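Local coordinates for protein phycocyanobilin lyase subunit alpha (Nostoc sp. PCC 7120, PDB 5N3U) that probably attaches the phycocyanobilin chromophore to the phycocyanin alpha chain, as a lyase formed together with CpcF, at residues A[21-26]-A[46-51]; A[136-139]-A[144-147]; A[169-174]-A[181-186]; A[201-206]-A[228-233]. All blocks are in the same frame, centred on the assembly; numbering follows the deposited sequence.

Interaction 1. Residues A[21-26]-A[46-51]; sequences LAIANL and VKESAA
The two backbones come nearest at Ile-23 and Ala-51, whose CA atoms lie 5.9 Å apart. Residues 21-25 are helical. Segment 46-51 arrives as loop and turns into helix at Ser-49, with Glu-48 at the N-cap position. Ile-23 carries the contact and points its CB toward the other segment. Its CG1 lies anti to the carbonyl carbon (chi1 -66°), and the branch runs on to bring CD1 up to the backbone of the helix start. There Ile-23 CD1 is 3.7 Å from Ala-51 N, while Ile-23 CG1 is 3.8 Å from Ala-51 CA. Ala-51 CB meets Ile-23 CD1 at 3.9 Å. Ile-23 CD1 also touches Ala-50. Such apolar seams between neighbouring helices build the HEAT-like repeat solenoid of this family. Helix 31-43 links the two segments and covers Ala-22 and Leu-26 through Leu-41. Shortening Ile-23 to an alanine here would probably open a gap beside Ala-51, because CG1 and CD1 supply the touching atoms. Glu-48 closes one margin: its extended chain sets Glu-48 OE2 3.9 Å from Ile-23 CD1, a van der Waals contact. The chain of Glu-48 also touches Pro-19. Farther along helix 49-58, Ala-54 is touched by both Ile-23 and Leu-26.

Interaction 2. Residues A[136-139]-A[144-147]; sequences VQVT and LVQP
Val-136 and Val-145 supply the hydrogen bond of this contact. Val-145 N donates to Val-136 O over 2.8 Å. The donor lies nearly along the C=O axis, at a C=O...N angle of 174°, but the bond is bent at the hydrogen, with an N-H...O angle of 143°. The same carbonyl oxygen is crowded by carbon, since Val-145 CG1 is 3.4 Å from Val-136 O and Leu-144 CA is as close.

The apolar contacts gather round Val-145 CG1. This methyl is anti to its carbonyl carbon (chi1 -70°). Val-145 CG1 touches Val-136 CG2 at 4.1 Å and Val-138 CG2 at 3.8 Å. Val-138 and Val-145 cross at about a right angle. Beside them, Leu-144 CD2 meets Gln-137 CB at 4.0 Å, again with the side chains roughly perpendicular.

The two segments are the arms of one irregular loop between helix 121-126 and helix 148-157, within a HEAT-repeat solenoid. They form no regular strand pair, although Gln-137 and Leu-144 bring their CA atoms to 4.3 Å. The contact lies at the surface. Pro-147, at the N-cap position of the next helix, packs on Phe-102 and Glu-106.

Polar groups find partners outside the pair. Gln-137 NE2 bonds Arg-141 O, inside the turn between the arms. Gln-146 OE1 accepts from Arg-105 NE, and Arg-105 NH2 makes a weak bond to Val-145 O.

Interaction 3. Residues A[169-174]-A[181-186]; sequences PFLEHP and AAARAM
Leu-171 meets Ala-182, Ala-183 and Met-186 with successive atoms of its side chain. The CA atoms of Leu-171 and Ala-182 are 5.4 Å apart. From CB the chain places CG anti to the carbonyl carbon (chi1 -66°), and Leu-171 CG comes 4.1 Å from Ala-182 CB. The two methyls then part. Leu-171 CD2 settles on the backbone of the helix, 3.5 Å from Ala-183 N, and also touches the Ala-183 CB. Leu-171 CD1 lies further along the helix and reaches Met-186 CG at 4.2 Å, the two side chains crossing at a slant. Ala-182 in turn directs its methyl at the backbone of the first segment, with Ala-182 CB 3.7 Å from Leu-171 N. Phe-170 adds its CB, 3.8 Å from Ala-182 CB, before its ring turns away to meet Tyr-148 and Leu-152.

The small alanines let the loop before helix 176-190 fold back closely on that helix, within a HEAT-repeat solenoid. Helix 193-203 covers the leucine further, with Tyr-195 and Leu-198. Putting an alanine in place of Leu-171 would probably leave Met-186 CG and the Ala-183 backbone without these apolar neighbours and open a gap in a buried seam.

Side-chain bonds hold the first segment: Gln-179 NE2 bonds Leu-171 O, and His-173 bonds Ala-135 O through NE2 and Val-175 N through ND1.

Interaction 4. Residues A[201-206]-A[228-233]; sequences KVLAGN and EAIANA
Leu-203 carries this contact, and its two methyls touch different parts of segment 228-233. Leu-203 CD1 lies against the helix backbone, 3.9 Å from Ala-229 O and 4.1 Å from Ile-230 CA. Leu-203 CD1 also meets Ile-230 CG1 at 4.2 Å, although the CB of Ile-230 points away. Leu-203 CD2 takes the far end and reaches Ala-233 CB at 4.2 Å. The CG of Leu-203 is anti to the carbonyl carbon, and chi2 of -175° carries CD1 straight on toward the helix.

In the next shell, helix 208-221 touches both segments. Leu-215 touches Leu-203 and Ile-230 alike, and Leu-218 adds to the cover of Leu-203. Ile-230 sinks further among Ala-243, Leu-244 and Leu-247 of helix 237-250. Helices 193-203, 208-221, 227-232 and 237-250 follow one another here, consistent with the HEAT-repeat solenoid of this family. Lys-240 NZ bonds the carbonyl oxygens of Ala-231 and Ala-233 at the end of helix 227-232.

All cross-contacts here are van der Waals ones, so the seam depends on the fit of one branched side chain rather than on directed bonds.

Overall arrangement
Interactions 3 and 4 are buried, interaction 1 is partly buried, and interaction 2 lies at the surface. Interactions 1, 3 and 4 share a pattern: a branched aliphatic chain packs on alanines in or just past a helix. Interaction 2 differs, joining two loop arms by a backbone hydrogen bond as well as valine methyls. It touches interaction 3 directly, where Leu-144 CD1 meets His-173 CE1 at 3.9 Å. Helix 193-203 ties interaction 3 to interaction 4: it covers Leu-171 in one and carries Leu-203 in the other. Their centres are about 19 Å apart. Interaction 1 sits across the chain's centre from both, about 40 Å from interaction 4 between centres.

Interaction 1. Residues A[21-26]-A[46-51]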
loop_
_atom_site.group_PDB
_atom_site.type_symbol
_atom_site.label_atom_id
_atom_site.label_comp_id
_atom_site.label_asym_id
_atom_site.label_seq_id
_atom_site.Cartn_x
_atom_site.Cartn_y
_atom_site.Cartn_z
ATOM N N LEU A 21 14.758 20.136 -1.163
ATOM C CA LEU A 21 13.716 20.641 -2.059
ATOM C C LEU A 21 12.367 20.786 -1.341
ATOM O O LEU A 21 11.665 21.766 -1.515
ATOM C CB LEU A 21 13.594 19.701 -3.235
ATOM C CG LEU A 21 12.848 20.180 -4.453
ATOM C CD1 LEU A 21 13.085 21.637 -4.839
ATOM C CD2 LEU A 21 13.240 19.182 -5.546
ATOM N N ALA A 22 12.082 19.838 -0.467
ATOM C CA ALA A 22 10.860 19.961 0.366
ATOM C C ALA A 22 10.930 21.198 1.206
ATOM O O ALA A 22 9.987 21.930 1.302
ATOM C CB ALA A 22 10.776 18.776 1.309
ATOM N N ILE A 23 12.083 21.423 1.821
ATOM C CA ILE A 23 12.228 22.623 2.650
ATOM C C ILE A 23 12.040 23.833 1.854
ATOM O O ILE A 23 11.255 24.691 2.271
ATOM C CB ILE A 23 13.541 22.694 3.411
ATOM C CG1 ILE A 23 13.601 21.582 4.460
ATOM C CG2 ILE A 23 13.647 24.015 4.138
ATOM C CD1 ILE A 23 14.978 21.193 4.890
ATOM N N ALA A 24 12.684 23.916 0.671
ATOM C CA ALA A 24 12.430 25.108 -0.200
ATOM C C ALA A 24 10.976 25.318 -0.604
ATOM O O ALA A 24 10.394 26.440 -0.581
ATOM C CB ALA A 24 13.283 24.992 -1.447
ATOM N N ASN A 25 10.365 24.215 -1.006
ATOM C CA ASN A 25 8.981 24.251 -1.405
ATOM C C ASN A 25 8.039 24.756 -0.314
ATOM O O ASN A 25 6.951 25.210 -0.632
ATOM C CB ASN A 25 8.544 22.864 -1.882
ATOM C CG ASN A 25 9.108 22.482 -3.274
ATOM O OD1 ASN A 25 9.523 23.326 -4.045
ATOM N ND2 ASN A 25 9.069 21.232 -3.581
ATOM N N LEU A 26 8.439 24.748 0.950
ATOM C CA LEU A 26 7.586 25.441 1.988
ATOM C C LEU A 26 7.297 26.916 1.729
ATOM O O LEU A 26 6.278 27.429 2.203
ATOM C CB LEU A 26 8.140 25.258 3.401
ATOM C CG LEU A 26 7.986 23.805 3.887
ATOM C CD1 LEU A 26 8.718 23.588 5.187
ATOM C CD2 LEU A 26 6.508 23.537 4.146
ATOM N N VAL A 46 12.162 13.775 8.304
ATOM C CA VAL A 46 13.326 14.528 7.933
ATOM C C VAL A 46 13.569 15.416 9.099
ATOM O O VAL A 46 13.002 16.519 9.203
ATOM C CB VAL A 46 13.018 15.351 6.716
ATOM C CG1 VAL A 46 14.174 16.258 6.328
ATOM C CG2 VAL A 46 12.684 14.431 5.539
ATOM N N LYS A 47 14.407 14.925 9.990
ATOM C CA LYS A 47 14.689 15.605 11.256
ATOM C C LYS A 47 15.787 16.702 11.240
ATOM O O LYS A 47 15.999 17.319 12.241
ATOM C CB LYS A 47 15.082 14.583 12.309
ATOM C CG LYS A 47 14.178 13.405 12.355
ATOM C CD LYS A 47 14.569 12.491 13.484
ATOM C CE LYS A 47 13.305 11.940 14.094
ATOM N NZ LYS A 47 13.515 10.600 14.673
ATOM N N GLU A 48 16.457 16.939 10.123
ATOM C CA GLU A 48 17.362 18.101 9.969
ATOM C C GLU A 48 16.844 19.361 10.603
ATOM O O GLU A 48 15.655 19.749 10.442
ATOM C CB GLU A 48 17.461 18.459 8.511
ATOM C CG GLU A 48 18.485 17.655 7.753
ATOM C CD GLU A 48 18.292 17.804 6.261
ATOM O OE1 GLU A 48 18.433 16.791 5.537
ATOM O OE2 GLU A 48 17.957 18.931 5.845
ATOM N N SER A 49 17.736 20.098 11.227
ATOM C CA SER A 49 17.307 21.293 11.906
ATOM C C SER A 49 16.646 22.273 10.990
ATOM O O SER A 49 15.755 22.998 11.450
ATOM C CB SER A 49 18.469 21.947 12.695
ATOM O OG SER A 49 19.464 22.329 11.744
ATOM N N ALA A 50 17.036 22.389 9.715
ATOM C CA ALA A 50 16.427 23.417 8.898
ATOM C C ALA A 50 14.965 22.997 8.551
ATOM O O ALA A 50 14.125 23.855 8.349
ATOM C CB ALA A 50 17.192 23.718 7.618
ATOM N N ALA A 51 14.692 21.697 8.525
ATOM C CA ALA A 51 13.301 21.236 8.277
ATOM C C ALA A 51 12.427 21.680 9.454
ATOM O O ALA A 51 11.419 22.332 9.272
ATOM C CB ALA A 51 13.311 19.749 8.116
#

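Interaction 2. Residues A[136-139]-A[144-147]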
loop_
_atom_site.group_PDB
_atom_site.type_symbol
_atom_site.label_atom_id
_atom_site.label_comp_id
_atom_site.label_asym_id
_atom_site.label_seq_id
_atom_site.Cartn_x
_atom_site.Cartn_y
_atom_site.Cartn_z
ATOM N N VAL A 136 -19.175 19.677 24.260
ATOM C CA VAL A 136 -20.291 19.397 23.385
ATOM C C VAL A 136 -19.870 19.490 21.927
ATOM O O VAL A 136 -18.687 19.826 21.565
ATOM C CB VAL A 136 -21.513 20.384 23.645
ATOM C CG1 VAL A 136 -22.023 20.301 25.081
ATOM C CG2 VAL A 136 -21.173 21.825 23.343
ATOM N N GLN A 137 -20.818 19.149 21.070
ATOM C CA GLN A 137 -20.620 19.224 19.648
ATOM C C GLN A 137 -21.469 20.357 19.108
ATOM O O GLN A 137 -22.693 20.341 19.330
ATOM C CB GLN A 137 -21.109 17.935 19.076
ATOM C CG GLN A 137 -20.996 17.880 17.573
ATOM C CD GLN A 137 -20.850 16.495 17.062
ATOM O OE1 GLN A 137 -20.647 15.559 17.806
ATOM N NE2 GLN A 137 -20.877 16.367 15.770
ATOM N N VAL A 138 -20.868 21.299 18.388
ATOM C CA VAL A 138 -21.668 22.404 17.720
ATOM C C VAL A 138 -22.346 21.900 16.459
ATOM O O VAL A 138 -21.789 21.082 15.728
ATOM C CB VAL A 138 -20.761 23.567 17.317
ATOM C CG1 VAL A 138 -21.430 24.572 16.381
ATOM C CG2 VAL A 138 -20.292 24.271 18.569
ATOM N N THR A 139 -23.583 22.352 16.218
ATOM C CA THR A 139 -24.411 21.709 15.180
ATOM C C THR A 139 -23.768 21.819 13.787
ATOM O O THR A 139 -23.223 22.848 13.413
ATOM C CB THR A 139 -25.846 22.271 15.226
ATOM O OG1 THR A 139 -26.536 21.539 16.248
ATOM C CG2 THR A 139 -26.574 22.088 13.880
ATOM N N LEU A 144 -16.019 17.697 18.245
ATOM C CA LEU A 144 -16.399 18.387 19.468
ATOM C C LEU A 144 -15.796 19.732 19.519
ATOM O O LEU A 144 -14.994 20.069 18.648
ATOM C CB LEU A 144 -15.961 17.555 20.680
ATOM C CG LEU A 144 -16.505 16.146 20.688
ATOM C CD1 LEU A 144 -15.890 15.286 21.756
ATOM C CD2 LEU A 144 -18.003 16.134 20.847
ATOM N N VAL A 145 -16.175 20.533 20.506
ATOM C CA VAL A 145 -15.709 21.879 20.610
ATOM C C VAL A 145 -14.199 22.025 20.788
ATOM O O VAL A 145 -13.619 23.047 20.355
ATOM C CB VAL A 145 -16.445 22.750 21.664
ATOM C CG1 VAL A 145 -17.863 23.053 21.200
ATOM C CG2 VAL A 145 -16.367 22.141 23.052
ATOM N N GLN A 146 -13.580 20.982 21.382
ATOM C CA GLN A 146 -12.128 20.917 21.503
ATOM C C GLN A 146 -11.699 19.514 21.194
ATOM O O GLN A 146 -12.501 18.604 21.191
ATOM C CB GLN A 146 -11.654 21.335 22.918
ATOM C CG GLN A 146 -11.955 22.763 23.372
ATOM C CD GLN A 146 -11.186 23.740 22.557
ATOM O OE1 GLN A 146 -10.318 23.372 21.774
ATOM N NE2 GLN A 146 -11.430 24.973 22.770
ATOM N N PRO A 147 -10.420 19.320 20.813
ATOM C CA PRO A 147 -9.934 17.989 20.497
ATOM C C PRO A 147 -9.654 17.257 21.799
ATOM O O PRO A 147 -8.495 17.092 22.233
ATOM C CB PRO A 147 -8.643 18.257 19.694
ATOM C CG PRO A 147 -8.144 19.543 20.241
ATOM C CD PRO A 147 -9.398 20.342 20.530
#

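Interaction 3. Residues A[169-174]-A[181-186]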
loop_
_atom_site.group_PDB
_atom_site.type_symbol
_atom_site.label_atom_id
_atom_site.label_comp_id
_atom_site.label_asym_id
_atom_site.label_seq_id
_atom_site.Cartn_x
_atom_site.Cartn_y
_atom_site.Cartn_z
ATOM N N PRO A 169 -13.418 13.140 35.258
ATOM C CA PRO A 169 -14.776 13.249 34.775
ATOM C C PRO A 169 -15.015 12.820 33.319
ATOM O O PRO A 169 -16.092 12.320 32.918
ATOM C CB PRO A 169 -15.052 14.726 34.982
ATOM C CG PRO A 169 -14.219 15.092 36.100
ATOM C CD PRO A 169 -12.950 14.376 35.822
ATOM N N PHE A 170 -13.986 12.954 32.469
ATOM C CA PHE A 170 -14.122 12.542 31.077
ATOM C C PHE A 170 -14.254 11.076 30.901
ATOM O O PHE A 170 -14.636 10.602 29.815
ATOM C CB PHE A 170 -12.965 13.108 30.203
ATOM C CG PHE A 170 -13.090 14.617 29.968
ATOM C CD1 PHE A 170 -12.697 15.499 30.930
ATOM C CD2 PHE A 170 -13.724 15.094 28.840
ATOM C CE1 PHE A 170 -12.842 16.870 30.741
ATOM C CE2 PHE A 170 -13.880 16.476 28.625
ATOM C CZ PHE A 170 -13.425 17.344 29.560
ATOM N N LEU A 171 -14.019 10.288 31.963
ATOM C CA LEU A 171 -14.348 8.886 31.789
ATOM C C LEU A 171 -15.837 8.647 31.520
ATOM O O LEU A 171 -16.175 7.537 31.068
ATOM C CB LEU A 171 -13.943 8.065 33.026
ATOM C CG LEU A 171 -12.461 7.937 33.330
ATOM C CD1 LEU A 171 -12.224 7.653 34.824
ATOM C CD2 LEU A 171 -11.796 6.845 32.456
ATOM N N GLU A 172 -16.707 9.607 31.891
ATOM C CA GLU A 172 -18.186 9.549 31.624
ATOM C C GLU A 172 -18.642 10.425 30.479
ATOM O O GLU A 172 -19.820 10.612 30.258
ATOM C CB GLU A 172 -18.992 9.866 32.953
ATOM C CG GLU A 172 -18.545 8.849 34.017
ATOM C CD GLU A 172 -19.355 8.844 35.328
ATOM O OE1 GLU A 172 -19.931 9.917 35.635
ATOM O OE2 GLU A 172 -19.368 7.794 36.069
ATOM N N HIS A 173 -17.692 10.911 29.678
ATOM C CA HIS A 173 -18.098 11.649 28.483
ATOM C C HIS A 173 -18.943 10.734 27.587
ATOM O O HIS A 173 -18.677 9.545 27.473
ATOM C CB HIS A 173 -16.839 12.152 27.727
ATOM C CG HIS A 173 -17.161 13.191 26.704
ATOM N ND1 HIS A 173 -17.651 12.865 25.477
ATOM C CD2 HIS A 173 -17.109 14.525 26.744
ATOM C CE1 HIS A 173 -17.922 13.966 24.790
ATOM N NE2 HIS A 173 -17.586 14.982 25.549
ATOM N N PRO A 174 -19.951 11.277 26.903
ATOM C CA PRO A 174 -20.804 10.469 26.021
ATOM C C PRO A 174 -20.106 9.819 24.818
ATOM O O PRO A 174 -20.547 8.826 24.340
ATOM C CB PRO A 174 -21.785 11.489 25.440
ATOM C CG PRO A 174 -21.687 12.725 26.246
ATOM C CD PRO A 174 -20.465 12.659 27.090
ATOM N N ALA A 181 -9.554 7.808 25.774
ATOM C CA ALA A 181 -8.460 8.675 26.065
ATOM C C ALA A 181 -8.323 9.017 27.543
ATOM O O ALA A 181 -7.185 9.110 28.064
ATOM C CB ALA A 181 -8.586 9.886 25.196
ATOM N N ALA A 182 -9.469 9.262 28.238
ATOM C CA ALA A 182 -9.467 9.565 29.646
ATOM C C ALA A 182 -8.967 8.323 30.434
ATOM O O ALA A 182 -8.175 8.470 31.352
ATOM C CB ALA A 182 -10.853 9.955 30.112
ATOM N N ALA A 183 -9.337 7.127 29.982
ATOM C CA ALA A 183 -8.807 5.875 30.619
ATOM C C ALA A 183 -7.343 5.740 30.486
ATOM O O ALA A 183 -6.600 5.523 31.439
ATOM C CB ALA A 183 -9.494 4.691 30.058
ATOM N N ARG A 184 -6.851 6.032 29.283
ATOM C CA ARG A 184 -5.417 6.085 29.114
ATOM C C ARG A 184 -4.682 7.049 29.914
ATOM O O ARG A 184 -3.652 6.734 30.552
ATOM C CB ARG A 184 -5.095 6.298 27.614
ATOM C CG ARG A 184 -3.635 6.427 27.312
ATOM C CD ARG A 184 -3.625 7.109 25.968
ATOM N NE ARG A 184 -2.440 7.089 25.116
ATOM C CZ ARG A 184 -1.396 7.871 25.195
ATOM N NH1 ARG A 184 -1.182 8.733 26.233
ATOM N NH2 ARG A 184 -0.490 7.712 24.228
ATOM N N ALA A 185 -5.159 8.270 29.926
ATOM C CA ALA A 185 -4.528 9.268 30.735
ATOM C C ALA A 185 -4.603 8.957 32.240
ATOM O O ALA A 185 -3.618 9.101 32.974
ATOM C CB ALA A 185 -5.126 10.601 30.492
ATOM N N MET A 186 -5.757 8.462 32.666
ATOM C CA MET A 186 -5.869 8.144 34.077
ATOM C C MET A 186 -4.868 7.062 34.510
ATOM O O MET A 186 -4.251 7.150 35.592
ATOM C CB MET A 186 -7.301 7.767 34.371
ATOM C CG MET A 186 -8.291 8.960 34.472
ATOM S SD MET A 186 -7.875 10.199 35.662
ATOM C CE MET A 186 -8.141 9.302 37.267
#

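Interaction 4. Residues A[201-206]-A[228-233]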
loop_
_atom_site.group_PDB
_atom_site.type_symbol
_atom_site.label_atom_id
_atom_site.label_comp_id
_atom_site.label_asym_id
_atom_site.label_seq_id
_atom_site.Cartn_x
_atom_site.Cartn_y
_atom_site.Cartn_z
ATOM N N LYS A 201 -11.234 -3.876 27.981
ATOM C CA LYS A 201 -12.619 -4.077 27.585
ATOM C C LYS A 201 -13.012 -3.471 26.205
ATOM O O LYS A 201 -13.760 -4.044 25.465
ATOM C CB LYS A 201 -13.532 -3.516 28.682
ATOM C CG LYS A 201 -14.998 -3.893 28.501
ATOM C CD LYS A 201 -15.945 -2.936 29.255
ATOM C CE LYS A 201 -17.311 -3.572 29.573
ATOM N NZ LYS A 201 -18.187 -3.629 28.371
ATOM N N VAL A 202 -12.450 -2.335 25.843
ATOM C CA VAL A 202 -12.625 -1.742 24.505
ATOM C C VAL A 202 -12.121 -2.731 23.417
ATOM O O VAL A 202 -12.760 -2.867 22.363
ATOM C CB VAL A 202 -11.862 -0.420 24.414
ATOM C CG1 VAL A 202 -11.797 0.146 22.980
ATOM C CG2 VAL A 202 -12.471 0.615 25.346
ATOM N N LEU A 203 -11.060 -3.453 23.705
ATOM C CA LEU A 203 -10.521 -4.495 22.787
ATOM C C LEU A 203 -11.498 -5.532 22.446
ATOM O O LEU A 203 -11.509 -5.986 21.326
ATOM C CB LEU A 203 -9.341 -5.265 23.355
ATOM C CG LEU A 203 -8.030 -4.549 23.382
ATOM C CD1 LEU A 203 -6.933 -5.486 23.869
ATOM C CD2 LEU A 203 -7.719 -4.007 21.969
ATOM N N ALA A 204 -12.316 -5.891 23.416
ATOM C CA ALA A 204 -13.392 -6.844 23.262
ATOM C C ALA A 204 -14.620 -6.306 22.542
ATOM O O ALA A 204 -15.512 -7.083 22.260
ATOM C CB ALA A 204 -13.778 -7.403 24.620
ATOM N N GLY A 205 -14.642 -5.017 22.194
ATOM C CA GLY A 205 -15.828 -4.345 21.720
ATOM C C GLY A 205 -16.099 -4.598 20.256
ATOM O O GLY A 205 -15.289 -5.174 19.524
ATOM N N ASN A 206 -17.269 -4.156 19.835
ATOM C CA ASN A 206 -17.715 -4.327 18.483
ATOM C C ASN A 206 -17.057 -3.355 17.507
ATOM O O ASN A 206 -17.299 -3.463 16.323
ATOM C CB ASN A 206 -19.245 -4.173 18.422
ATOM C CG ASN A 206 -19.724 -2.720 18.629
ATOM O OD1 ASN A 206 -19.036 -1.748 18.296
ATOM N ND2 ASN A 206 -20.930 -2.573 19.169
ATOM N N GLU A 228 -2.224 -11.183 26.684
ATOM C CA GLU A 228 -2.966 -12.187 25.910
ATOM C C GLU A 228 -4.216 -11.630 25.301
ATOM O O GLU A 228 -4.635 -12.058 24.215
ATOM C CB GLU A 228 -3.295 -13.478 26.756
ATOM C CG GLU A 228 -2.025 -14.231 27.136
ATOM C CD GLU A 228 -1.197 -13.533 28.224
ATOM O OE1 GLU A 228 -1.743 -12.732 29.038
ATOM O OE2 GLU A 228 0.031 -13.761 28.323
ATOM N N ALA A 229 -4.848 -10.654 25.960
ATOM C CA ALA A 229 -5.951 -10.024 25.345
ATOM C C ALA A 229 -5.463 -9.270 24.063
ATOM O O ALA A 229 -6.158 -9.237 23.093
ATOM C CB ALA A 229 -6.617 -9.038 26.275
ATOM N N ILE A 230 -4.291 -8.669 24.106
ATOM C CA ILE A 230 -3.778 -7.950 22.903
ATOM C C ILE A 230 -3.577 -8.968 21.784
ATOM O O ILE A 230 -4.092 -8.820 20.669
ATOM C CB ILE A 230 -2.468 -7.254 23.251
ATOM C CG1 ILE A 230 -2.812 -6.033 24.089
ATOM C CG2 ILE A 230 -1.626 -6.887 21.992
ATOM C CD1 ILE A 230 -1.618 -5.523 24.860
ATOM N N ALA A 231 -2.894 -10.045 22.114
ATOM C CA ALA A 231 -2.542 -11.063 21.107
ATOM C C ALA A 231 -3.744 -11.718 20.496
ATOM O O ALA A 231 -3.726 -12.066 19.313
ATOM C CB ALA A 231 -1.513 -12.055 21.670
ATOM N N ASN A 232 -4.848 -11.798 21.231
ATOM C CA ASN A 232 -6.100 -12.341 20.707
ATOM C C ASN A 232 -7.119 -11.369 20.174
ATOM O O ASN A 232 -8.186 -11.763 19.707
ATOM C CB ASN A 232 -6.712 -13.204 21.789
ATOM C CG ASN A 232 -5.824 -14.363 22.099
ATOM O OD1 ASN A 232 -5.215 -14.922 21.186
ATOM N ND2 ASN A 232 -5.695 -14.706 23.364
ATOM N N ALA A 233 -6.799 -10.094 20.185
ATOM C CA ALA A 233 -7.780 -9.109 19.803
ATOM C C ALA A 233 -8.085 -9.209 18.295
ATOM O O ALA A 233 -7.273 -9.723 17.513
ATOM C CB ALA A 233 -7.257 -7.724 20.165
#